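Beta-xylosidase (Uncultured organism, PDB 4MLG) probably hydrolyses xylo-oligosaccharides to release xylose, acting as a family 43 glycoside hydrolase with a beta-propeller fold. Local coordinates at residues 49-54 and 84-89; 95-100 and 120-125; 17-22 and 224-229. One frame throughout, in Å; residues are numbered along the deposited sequence.

Contact 1: residues 49-54 and 84-89; sequences KDYHVF and WDSDVA. With CA (calcium ion), chain M.
The phenol of Tyr51 reaches across to the backbone at Trp84 and lies against the side chain of Ser86. Its CG stands beside the backbone N and anti to the carbonyl carbon (chi1 -73°), which sends the ring out from its strand, so that OH donates a hydrogen bond to Trp84 O at 2.5 Å, the carbonyl oxygen lying in the ring plane at the edge. Tyrosine suits the place because one long, flat side chain packs on Ser86 and carries a donor to the Trp84 carbonyl. Ser86 is small enough to sit over one ring face, its OG 3.5 Å from Tyr51 CZ and offset toward the rim. A phenylalanine here would probably leave Trp84 O without this donor. Between Trp84 and Ser86, Asp85 turns the other way and binds the calcium ion through OD2 at 2.4 Å, with His274 as a second ligand; the indole NE1 of Trp84 is hydrogen-bonded to Phe46 O. The contact thus joins two successive sheets of the propeller beside a calcium ligand. Leu71 of strand 64-72, next to strand 50-56, packs on Tyr51, as do Met97, Phe99 and Pro100 of strand 94-102, the neighbour of strand 81-91.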
loop_
_atom_site.group_PDB
_atom_site.type_symbol
_atom_site.label_atom_id
_atom_site.label_comp_id
_atom_site.label_asym_id
_atom_site.label_seq_id
_atom_site.Cartn_x
_atom_site.Cartn_y
_atom_site.Cartn_z
ATOM N N LYS A 49 -15.326 9.890 -9.555
ATOM C CA LYS A 49 -14.958 10.577 -8.321
ATOM C C LYS A 49 -16.057 10.610 -7.258
ATOM O O LYS A 49 -15.867 11.191 -6.192
ATOM C CB LYS A 49 -14.486 12.001 -8.629
ATOM C CG LYS A 49 -15.463 12.813 -9.462
ATOM C CD LYS A 49 -14.904 14.189 -9.781
ATOM C CE LYS A 49 -15.850 14.978 -10.671
ATOM N NZ LYS A 49 -15.333 16.344 -10.963
ATOM N N ASP A 50 -17.197 9.984 -7.539
ATOM C CA ASP A 50 -18.293 9.972 -6.573
ATOM C C ASP A 50 -19.265 8.802 -6.748
ATOM O O ASP A 50 -19.167 8.032 -7.704
ATOM C CB ASP A 50 -19.054 11.302 -6.606
ATOM C CG ASP A 50 -19.718 11.560 -7.941
ATOM O OD1 ASP A 50 -19.276 10.970 -8.949
ATOM O OD2 ASP A 50 -20.680 12.354 -7.984
ATOM N N TYR A 51 -20.198 8.680 -5.806
ATOM C CA TYR A 51 -21.208 7.627 -5.835
ATOM C C TYR A 51 -22.614 8.196 -5.686
ATOM O O TYR A 51 -22.870 9.015 -4.803
ATOM C CB TYR A 51 -20.969 6.617 -4.708
ATOM C CG TYR A 51 -19.791 5.696 -4.918
ATOM C CD1 TYR A 51 -19.460 5.234 -6.184
ATOM C CD2 TYR A 51 -19.010 5.287 -3.846
ATOM C CE1 TYR A 51 -18.382 4.390 -6.377
ATOM C CE2 TYR A 51 -17.931 4.446 -4.027
ATOM C CZ TYR A 51 -17.621 4.000 -5.294
ATOM O OH TYR A 51 -16.545 3.162 -5.472
ATOM N N HIS A 52 -23.521 7.753 -6.550
ATOM C CA HIS A 52 -24.940 8.039 -6.387
ATOM C C HIS A 52 -25.646 6.768 -5.921
ATOM O O HIS A 52 -25.082 5.676 -5.994
ATOM C CB HIS A 52 -25.554 8.526 -7.702
ATOM C CG HIS A 52 -25.192 9.936 -8.056
ATOM N ND1 HIS A 52 -26.113 10.963 -8.058
ATOM C CD2 HIS A 52 -24.015 10.488 -8.431
ATOM C CE1 HIS A 52 -25.517 12.086 -8.413
ATOM N NE2 HIS A 52 -24.243 11.826 -8.645
ATOM N N VAL A 53 -26.875 6.911 -5.435
ATOM C CA VAL A 53 -27.670 5.758 -5.020
ATOM C C VAL A 53 -29.081 5.828 -5.594
ATOM O O VAL A 53 -29.816 6.783 -5.344
ATOM C CB VAL A 53 -27.747 5.633 -3.483
ATOM C CG1 VAL A 53 -28.764 4.575 -3.083
ATOM C CG2 VAL A 53 -26.383 5.302 -2.904
ATOM N N PHE A 54 -29.454 4.813 -6.367
ATOM C CA PHE A 54 -30.778 4.764 -6.975
ATOM C C PHE A 54 -31.636 3.670 -6.346
ATOM O O PHE A 54 -31.125 2.628 -5.934
ATOM C CB PHE A 54 -30.669 4.548 -8.485
ATOM C CG PHE A 54 -29.870 5.606 -9.193
ATOM C CD1 PHE A 54 -30.458 6.804 -9.566
ATOM C CD2 PHE A 54 -28.532 5.402 -9.489
ATOM C CE1 PHE A 54 -29.727 7.779 -10.218
ATOM C CE2 PHE A 54 -27.797 6.373 -10.139
ATOM C CZ PHE A 54 -28.394 7.563 -10.505
ATOM N N TRP A 84 -13.837 3.328 -8.180
ATOM C CA TRP A 84 -14.348 2.340 -9.124
ATOM C C TRP A 84 -15.532 1.546 -8.560
ATOM O O TRP A 84 -16.212 2.010 -7.646
ATOM C CB TRP A 84 -13.217 1.431 -9.624
ATOM C CG TRP A 84 -12.286 2.132 -10.588
ATOM C CD1 TRP A 84 -12.297 3.458 -10.921
ATOM C CD2 TRP A 84 -11.222 1.540 -11.350
ATOM N NE1 TRP A 84 -11.308 3.728 -11.835
ATOM C CE2 TRP A 84 -10.634 2.568 -12.116
ATOM C CE3 TRP A 84 -10.710 0.244 -11.457
ATOM C CZ2 TRP A 84 -9.559 2.340 -12.976
ATOM C CZ3 TRP A 84 -9.642 0.020 -12.312
ATOM C CH2 TRP A 84 -9.079 1.062 -13.059
ATOM N N ASP A 85 -15.780 0.363 -9.117
ATOM C CA ASP A 85 -16.959 -0.435 -8.770
ATOM C C ASP A 85 -17.041 -0.803 -7.289
ATOM O O ASP A 85 -16.180 -1.508 -6.772
ATOM C CB ASP A 85 -17.001 -1.710 -9.614
ATOM C CG ASP A 85 -18.121 -2.646 -9.204
ATOM O OD1 ASP A 85 -19.244 -2.163 -8.949
ATOM O OD2 ASP A 85 -17.876 -3.867 -9.136
ATOM N N SER A 86 -18.096 -0.341 -6.623
ATOM C CA SER A 86 -18.297 -0.609 -5.200
ATOM C C SER A 86 -19.418 -1.619 -4.954
ATOM O O SER A 86 -20.101 -2.043 -5.887
ATOM C CB SER A 86 -18.612 0.691 -4.462
ATOM O OG SER A 86 -19.780 1.299 -4.986
ATOM N N ASP A 87 -19.602 -1.997 -3.691
ATOM C CA ASP A 87 -20.683 -2.900 -3.300
ATOM C C ASP A 87 -21.098 -2.638 -1.851
ATOM O O ASP A 87 -20.310 -2.121 -1.056
ATOM C CB ASP A 87 -20.268 -4.364 -3.492
ATOM C CG ASP A 87 -21.436 -5.328 -3.362
ATOM O OD1 ASP A 87 -22.597 -4.865 -3.380
ATOM O OD2 ASP A 87 -21.197 -6.550 -3.253
ATOM N N VAL A 88 -22.336 -2.992 -1.514
ATOM C CA VAL A 88 -22.896 -2.689 -0.199
ATOM C C VAL A 88 -23.441 -3.944 0.484
ATOM O O VAL A 88 -24.008 -4.817 -0.172
ATOM C CB VAL A 88 -24.017 -1.629 -0.311
ATOM C CG1 VAL A 88 -24.628 -1.329 1.051
ATOM C CG2 VAL A 88 -23.481 -0.354 -0.944
ATOM N N ALA A 89 -23.257 -4.036 1.799
ATOM C CA ALA A 89 -23.795 -5.146 2.578
ATOM C C ALA A 89 -24.476 -4.651 3.849
ATOM O O ALA A 89 -24.049 -3.665 4.448
ATOM C CB ALA A 89 -22.698 -6.130 2.921
HETATM CA CA CA M . -19.651 -5.405 -9.027
#

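Contact 2: residues 95-100 and 120-125; sequences YYMYFP and GPFIPQ
Met97 lays its terminal methyl over the face of the Phe122 ring, and this pair is the dense part of the contact. CE sits 3.6 Å from the centroid of the Phe122 ring, only 12° off the ring normal, a CH-pi contact over the middle of the face. The sulfur follows at a longer range: SD is 4.6 Å from the same centroid, which makes the pair a Met-aromatic contact as well. The Met97 chain is extended as far as SD and then bends at chi3 (-63°), and this last turn carries the methyl over the ring; the two side chains cross at about a right angle. Nearer the backbone, Met97 CB also packs against Phe122 CD1 at 3.7 Å. Methionine fits because it is slender and flexible yet has a polarisable sulfur to lay on an aromatic face. At the rim of the ring, Phe122 CE1 comes within 3.7 Å of Tyr95 O, which lies near the ring plane, and within 4.1 Å of Tyr95 CB.

The segments lie on strands 94-102 and 123-124 of one antiparallel sheet of the propeller, with 108-115 between; Phe122, in the loop leading into 123-124, reaches across it, touching the small side chains of Ala113 and Ser115.

Farther along, the fit is looser. Phe99 CZ approaches Pro124 CB only to 4.4 Å, obliquely, and Pro124 is partly exposed, while Ile123 beside it is exposed. The rigid proline ring still offers an apolar surface to Phe99, and both residues also rest on Leu71 of strand 64-72, in the preceding sheet.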
loop_
_atom_site.group_PDB
_atom_site.type_symbol
_atom_site.label_atom_id
_atom_site.label_comp_id
_atom_site.label_asym_id
_atom_site.label_seq_id
_atom_site.Cartn_x
_atom_site.Cartn_y
_atom_site.Cartn_z
ATOM N N TYR A 95 -25.302 -0.338 7.160
ATOM C CA TYR A 95 -24.944 -0.635 5.778
ATOM C C TYR A 95 -23.481 -0.295 5.508
ATOM O O TYR A 95 -23.057 0.849 5.675
ATOM C CB TYR A 95 -25.858 0.122 4.811
ATOM C CG TYR A 95 -27.314 -0.288 4.891
ATOM C CD1 TYR A 95 -27.854 -1.190 3.980
ATOM C CD2 TYR A 95 -28.149 0.225 5.875
ATOM C CE1 TYR A 95 -29.184 -1.566 4.048
ATOM C CE2 TYR A 95 -29.477 -0.147 5.953
ATOM C CZ TYR A 95 -29.990 -1.041 5.036
ATOM O OH TYR A 95 -31.315 -1.411 5.112
ATOM N N TYR A 96 -22.714 -1.300 5.097
ATOM C CA TYR A 96 -21.289 -1.128 4.854
ATOM C C TYR A 96 -20.984 -1.056 3.364
ATOM O O TYR A 96 -21.168 -2.032 2.635
ATOM C CB TYR A 96 -20.499 -2.274 5.490
ATOM C CG TYR A 96 -20.613 -2.333 6.998
ATOM C CD1 TYR A 96 -19.693 -1.682 7.808
ATOM C CD2 TYR A 96 -21.641 -3.040 7.610
ATOM C CE1 TYR A 96 -19.792 -1.731 9.184
ATOM C CE2 TYR A 96 -21.748 -3.094 8.987
ATOM C CZ TYR A 96 -20.820 -2.438 9.769
ATOM O OH TYR A 96 -20.917 -2.487 11.142
ATOM N N MET A 97 -20.523 0.106 2.913
ATOM C CA MET A 97 -20.136 0.279 1.517
ATOM C C MET A 97 -18.649 0.008 1.328
ATOM O O MET A 97 -17.810 0.609 2.000
ATOM C CB MET A 97 -20.472 1.687 1.027
ATOM C CG MET A 97 -19.938 1.990 -0.364
ATOM S SD MET A 97 -20.349 3.650 -0.931
ATOM C CE MET A 97 -22.136 3.560 -0.990
ATOM N N TYR A 98 -18.324 -0.900 0.416
ATOM C CA TYR A 98 -16.934 -1.233 0.135
ATOM C C TYR A 98 -16.511 -0.684 -1.222
ATOM O O TYR A 98 -16.956 -1.163 -2.265
ATOM C CB TYR A 98 -16.719 -2.746 0.200
ATOM C CG TYR A 98 -16.909 -3.322 1.585
ATOM C CD1 TYR A 98 -15.822 -3.551 2.416
ATOM C CD2 TYR A 98 -18.177 -3.626 2.066
ATOM C CE1 TYR A 98 -15.990 -4.076 3.681
ATOM C CE2 TYR A 98 -18.353 -4.151 3.331
ATOM C CZ TYR A 98 -17.257 -4.372 4.134
ATOM O OH TYR A 98 -17.427 -4.893 5.394
ATOM N N PHE A 99 -15.650 0.327 -1.196
ATOM C CA PHE A 99 -15.228 1.005 -2.413
ATOM C C PHE A 99 -13.743 0.804 -2.695
ATOM O O PHE A 99 -12.922 0.820 -1.779
ATOM C CB PHE A 99 -15.542 2.502 -2.325
ATOM C CG PHE A 99 -14.889 3.194 -1.160
ATOM C CD1 PHE A 99 -13.638 3.777 -1.290
ATOM C CD2 PHE A 99 -15.532 3.270 0.066
ATOM C CE1 PHE A 99 -13.037 4.411 -0.220
ATOM C CE2 PHE A 99 -14.937 3.905 1.139
ATOM C CZ PHE A 99 -13.688 4.477 0.996
ATOM N N PRO A 100 -13.398 0.604 -3.973
ATOM C CA PRO A 100 -12.004 0.551 -4.411
ATOM C C PRO A 100 -11.500 1.955 -4.728
ATOM O O PRO A 100 -12.255 2.779 -5.244
ATOM C CB PRO A 100 -12.081 -0.287 -5.684
ATOM C CG PRO A 100 -13.420 0.019 -6.241
ATOM C CD PRO A 100 -14.332 0.299 -5.070
ATOM N N GLY A 120 -28.981 6.660 2.642
ATOM C CA GLY A 120 -28.405 7.773 3.374
ATOM C C GLY A 120 -26.928 7.964 3.098
ATOM O O GLY A 120 -26.279 7.082 2.539
ATOM N N PRO A 121 -26.388 9.127 3.492
ATOM C CA PRO A 121 -24.978 9.462 3.269
ATOM C C PRO A 121 -24.041 8.497 3.990
ATOM O O PRO A 121 -24.258 8.178 5.158
ATOM C CB PRO A 121 -24.855 10.872 3.859
ATOM C CG PRO A 121 -25.987 10.983 4.825
ATOM C CD PRO A 121 -27.100 10.190 4.220
ATOM N N PHE A 122 -23.012 8.036 3.286
ATOM C CA PHE A 122 -22.056 7.093 3.851
ATOM C C PHE A 122 -20.815 7.812 4.369
ATOM O O PHE A 122 -20.184 8.580 3.641
ATOM C CB PHE A 122 -21.656 6.047 2.806
ATOM C CG PHE A 122 -22.755 5.082 2.454
ATOM C CD1 PHE A 122 -22.780 3.810 3.002
ATOM C CD2 PHE A 122 -23.760 5.445 1.572
ATOM C CE1 PHE A 122 -23.789 2.919 2.679
ATOM C CE2 PHE A 122 -24.770 4.561 1.246
ATOM C CZ PHE A 122 -24.784 3.296 1.800
ATOM N N ILE A 123 -20.471 7.562 5.628
ATOM C CA ILE A 123 -19.277 8.148 6.225
ATOM C C ILE A 123 -18.110 7.168 6.147
ATOM O O ILE A 123 -18.164 6.082 6.726
ATOM C CB ILE A 123 -19.517 8.555 7.689
ATOM C CG1 ILE A 123 -20.674 9.551 7.777
ATOM C CG2 ILE A 123 -18.253 9.148 8.293
ATOM C CD1 ILE A 123 -20.973 10.019 9.185
ATOM N N PRO A 124 -17.048 7.553 5.424
ATOM C CA PRO A 124 -15.900 6.674 5.178
ATOM C C PRO A 124 -14.963 6.582 6.375
ATOM O O PRO A 124 -14.870 7.521 7.166
ATOM C CB PRO A 124 -15.184 7.369 4.020
ATOM C CG PRO A 124 -15.484 8.811 4.222
ATOM C CD PRO A 124 -16.882 8.869 4.783
ATOM N N GLN A 125 -14.281 5.449 6.504
ATOM C CA GLN A 125 -13.236 5.301 7.505
ATOM C C GLN A 125 -12.026 6.098 7.043
ATOM O O GLN A 125 -11.903 6.414 5.861
ATOM C CB GLN A 125 -12.867 3.829 7.688
ATOM C CG GLN A 125 -14.010 2.957 8.186
ATOM C CD GLN A 125 -14.443 3.306 9.597
ATOM O OE1 GLN A 125 -15.250 4.212 9.806
ATOM N NE2 GLN A 125 -13.909 2.583 10.574
#

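Contact 3: residues 17-22 and 224-229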
loop_
_atom_site.group_PDB
_atom_site.type_symbol
_atom_site.label_atom_id
_atom_site.label_comp_id
_atom_site.label_asym_id
_atom_site.label_seq_id
_atom_site.Cartn_x
_atom_site.Cartn_y
_atom_site.Cartn_z
ATOM N N ALA A 17 -24.672 -2.343 -8.898
ATOM C CA ALA A 17 -24.708 -3.358 -7.857
ATOM C C ALA A 17 -26.055 -3.283 -7.157
ATOM O O ALA A 17 -26.300 -2.372 -6.365
ATOM C CB ALA A 17 -23.583 -3.142 -6.867
ATOM N N ALA A 18 -26.929 -4.240 -7.451
ATOM C CA ALA A 18 -28.299 -4.193 -6.955
ATOM C C ALA A 18 -28.525 -5.064 -5.720
ATOM O O ALA A 18 -28.034 -6.191 -5.634
ATOM C CB ALA A 18 -29.272 -4.567 -8.061
ATOM N N HIS A 19 -29.272 -4.520 -4.764
ATOM C CA HIS A 19 -29.609 -5.226 -3.535
ATOM C C HIS A 19 -31.048 -4.922 -3.151
ATOM O O HIS A 19 -31.596 -3.887 -3.534
ATOM C CB HIS A 19 -28.678 -4.804 -2.397
ATOM C CG HIS A 19 -27.256 -5.227 -2.588
ATOM N ND1 HIS A 19 -26.707 -6.307 -1.932
ATOM C CD2 HIS A 19 -26.269 -4.713 -3.358
ATOM C CE1 HIS A 19 -25.443 -6.441 -2.292
ATOM N NE2 HIS A 19 -25.152 -5.486 -3.156
ATOM N N VAL A 20 -31.657 -5.823 -2.389
ATOM C CA VAL A 20 -33.023 -5.625 -1.926
ATOM C C VAL A 20 -33.053 -5.263 -0.445
ATOM O O VAL A 20 -32.787 -6.100 0.418
ATOM C CB VAL A 20 -33.890 -6.872 -2.165
ATOM C CG1 VAL A 20 -35.333 -6.589 -1.785
ATOM C CG2 VAL A 20 -33.796 -7.306 -3.617
ATOM N N PHE A 21 -33.377 -4.006 -0.161
ATOM C CA PHE A 21 -33.453 -3.518 1.209
ATOM C C PHE A 21 -34.840 -2.947 1.479
ATOM O O PHE A 21 -35.321 -2.103 0.725
ATOM C CB PHE A 21 -32.395 -2.438 1.445
ATOM C CG PHE A 21 -30.982 -2.932 1.318
ATOM C CD1 PHE A 21 -30.605 -4.148 1.867
ATOM C CD2 PHE A 21 -30.032 -2.182 0.645
ATOM C CE1 PHE A 21 -29.302 -4.604 1.751
ATOM C CE2 PHE A 21 -28.729 -2.632 0.525
ATOM C CZ PHE A 21 -28.363 -3.844 1.078
ATOM N N ASN A 22 -35.472 -3.412 2.554
ATOM C CA ASN A 22 -36.800 -2.945 2.944
ATOM C C ASN A 22 -37.830 -3.077 1.825
ATOM O O ASN A 22 -38.601 -2.152 1.570
ATOM C CB ASN A 22 -36.746 -1.494 3.438
ATOM C CG ASN A 22 -35.878 -1.327 4.672
ATOM O OD1 ASN A 22 -35.795 -2.223 5.512
ATOM N ND2 ASN A 22 -35.227 -0.174 4.788
ATOM N N ALA A 224 -15.034 -7.773 -12.298
ATOM C CA ALA A 224 -16.471 -7.760 -12.004
ATOM C C ALA A 224 -16.981 -9.016 -11.298
ATOM O O ALA A 224 -17.914 -9.662 -11.772
ATOM C CB ALA A 224 -17.279 -7.497 -13.275
ATOM N N SER A 225 -16.378 -9.350 -10.161
ATOM C CA SER A 225 -16.815 -10.499 -9.374
ATOM C C SER A 225 -18.226 -10.301 -8.830
ATOM O O SER A 225 -18.574 -9.217 -8.367
ATOM C CB SER A 225 -15.851 -10.759 -8.213
ATOM O OG SER A 225 -14.618 -11.282 -8.671
ATOM N N TRP A 226 -19.036 -11.354 -8.893
ATOM C CA TRP A 226 -20.364 -11.334 -8.288
ATOM C C TRP A 226 -20.792 -12.738 -7.870
ATOM O O TRP A 226 -20.463 -13.718 -8.535
ATOM C CB TRP A 226 -21.397 -10.723 -9.237
ATOM C CG TRP A 226 -22.738 -10.527 -8.597
ATOM C CD1 TRP A 226 -23.805 -11.375 -8.650
ATOM C CD2 TRP A 226 -23.151 -9.414 -7.794
ATOM N NE1 TRP A 226 -24.859 -10.857 -7.934
ATOM C CE2 TRP A 226 -24.482 -9.653 -7.398
ATOM C CE3 TRP A 226 -22.524 -8.236 -7.372
ATOM C CZ2 TRP A 226 -25.197 -8.760 -6.603
ATOM C CZ3 TRP A 226 -23.236 -7.350 -6.583
ATOM C CH2 TRP A 226 -24.558 -7.617 -6.207
ATOM N N MET A 227 -21.529 -12.825 -6.766
ATOM C CA MET A 227 -21.946 -14.109 -6.216
ATOM C C MET A 227 -23.405 -14.067 -5.783
ATOM O O MET A 227 -23.817 -13.158 -5.063
ATOM C CB MET A 227 -21.073 -14.474 -5.015
ATOM C CG MET A 227 -21.431 -15.798 -4.360
ATOM S SD MET A 227 -20.855 -17.224 -5.300
ATOM C CE MET A 227 -19.082 -16.989 -5.205
ATOM N N HIS A 228 -24.186 -15.048 -6.226
ATOM C CA HIS A 228 -25.562 -15.184 -5.759
ATOM C C HIS A 228 -25.953 -16.648 -5.562
ATOM O O HIS A 228 -25.179 -17.554 -5.868
ATOM C CB HIS A 228 -26.547 -14.460 -6.686
ATOM C CG HIS A 228 -26.846 -15.192 -7.958
ATOM N ND1 HIS A 228 -26.183 -14.934 -9.139
ATOM C CD2 HIS A 228 -27.751 -16.158 -8.239
ATOM C CE1 HIS A 228 -26.662 -15.716 -10.090
ATOM N NE2 HIS A 228 -27.613 -16.470 -9.569
ATOM N N TYR A 229 -27.159 -16.868 -5.048
ATOM C CA TYR A 229 -27.584 -18.200 -4.639
ATOM C C TYR A 229 -28.977 -18.520 -5.172
ATOM O O TYR A 229 -29.936 -17.798 -4.897
ATOM C CB TYR A 229 -27.568 -18.289 -3.113
ATOM C CG TYR A 229 -27.654 -19.689 -2.552
ATOM C CD1 TYR A 229 -26.549 -20.531 -2.560
ATOM C CD2 TYR A 229 -28.832 -20.160 -1.989
ATOM C CE1 TYR A 229 -26.621 -21.808 -2.037
ATOM C CE2 TYR A 229 -28.914 -21.435 -1.465
ATOM C CZ TYR A 229 -27.806 -22.254 -1.490
ATOM O OH TYR A 229 -27.884 -23.524 -0.967
#
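Ala17 meets the outer end of the Trp226 indole, its CB 4.2 Å from Trp226 CZ3; the small methyl suits a buried position beside a large ring. At Ala18 the backbone does the touching: Ala18 O lies near the indole plane at its edge, 3.8 Å from Trp226 CH2, while the methyl packs on Val278 of strand 276-280. Trp226 reaches this far because its CG is anti to the backbone N (chi1 -173°), the indole extending straight out from its strand. In the five-bladed propeller expected of this family, strand 18-21 pairs with 24-32 in one sheet and 223-230 is the outermost strand of another; Trp226 bridges the two, its nearest side-chain atom about 4 Å from the calcium ion. His19 comes next and brings its imidazole in beside the indole, an offset edge-to-face pair in which the Trp226 edge points at the His19 face, centroids 5.7 Å apart and planes at 65°. Histidine serves twice, since NE2, 3.8 Å from Trp226 CH2, also hydrogen-bonds to Asp87 OD1, which helps to fix the turn of the ring. The indole is tied at its other end, where Trp226 NE1 hydrogen-bonds to Ile277 O.

Contacts 1 and 2 lie closest, with centres about 8 Å apart, and share a sheet in which strands 81-91 and 94-102 are neighbours, joined by backbone bonds such as Asp87 O to Tyr98 N at 2.8 Å. Contact 1 joins this sheet to the one holding strand 50-56, whereas contact 2 bridges strands within it. Contact 3 lies about 13 Å from contact 1 and about 16 Å from contact 2, centre to centre. Along the chain, contact 1 closes before contact 2 opens, and both fall within the span between 17-22 and 224-229. Contact 3 thus brings distant parts of the propeller together close to the calcium ion held partly by contact 1.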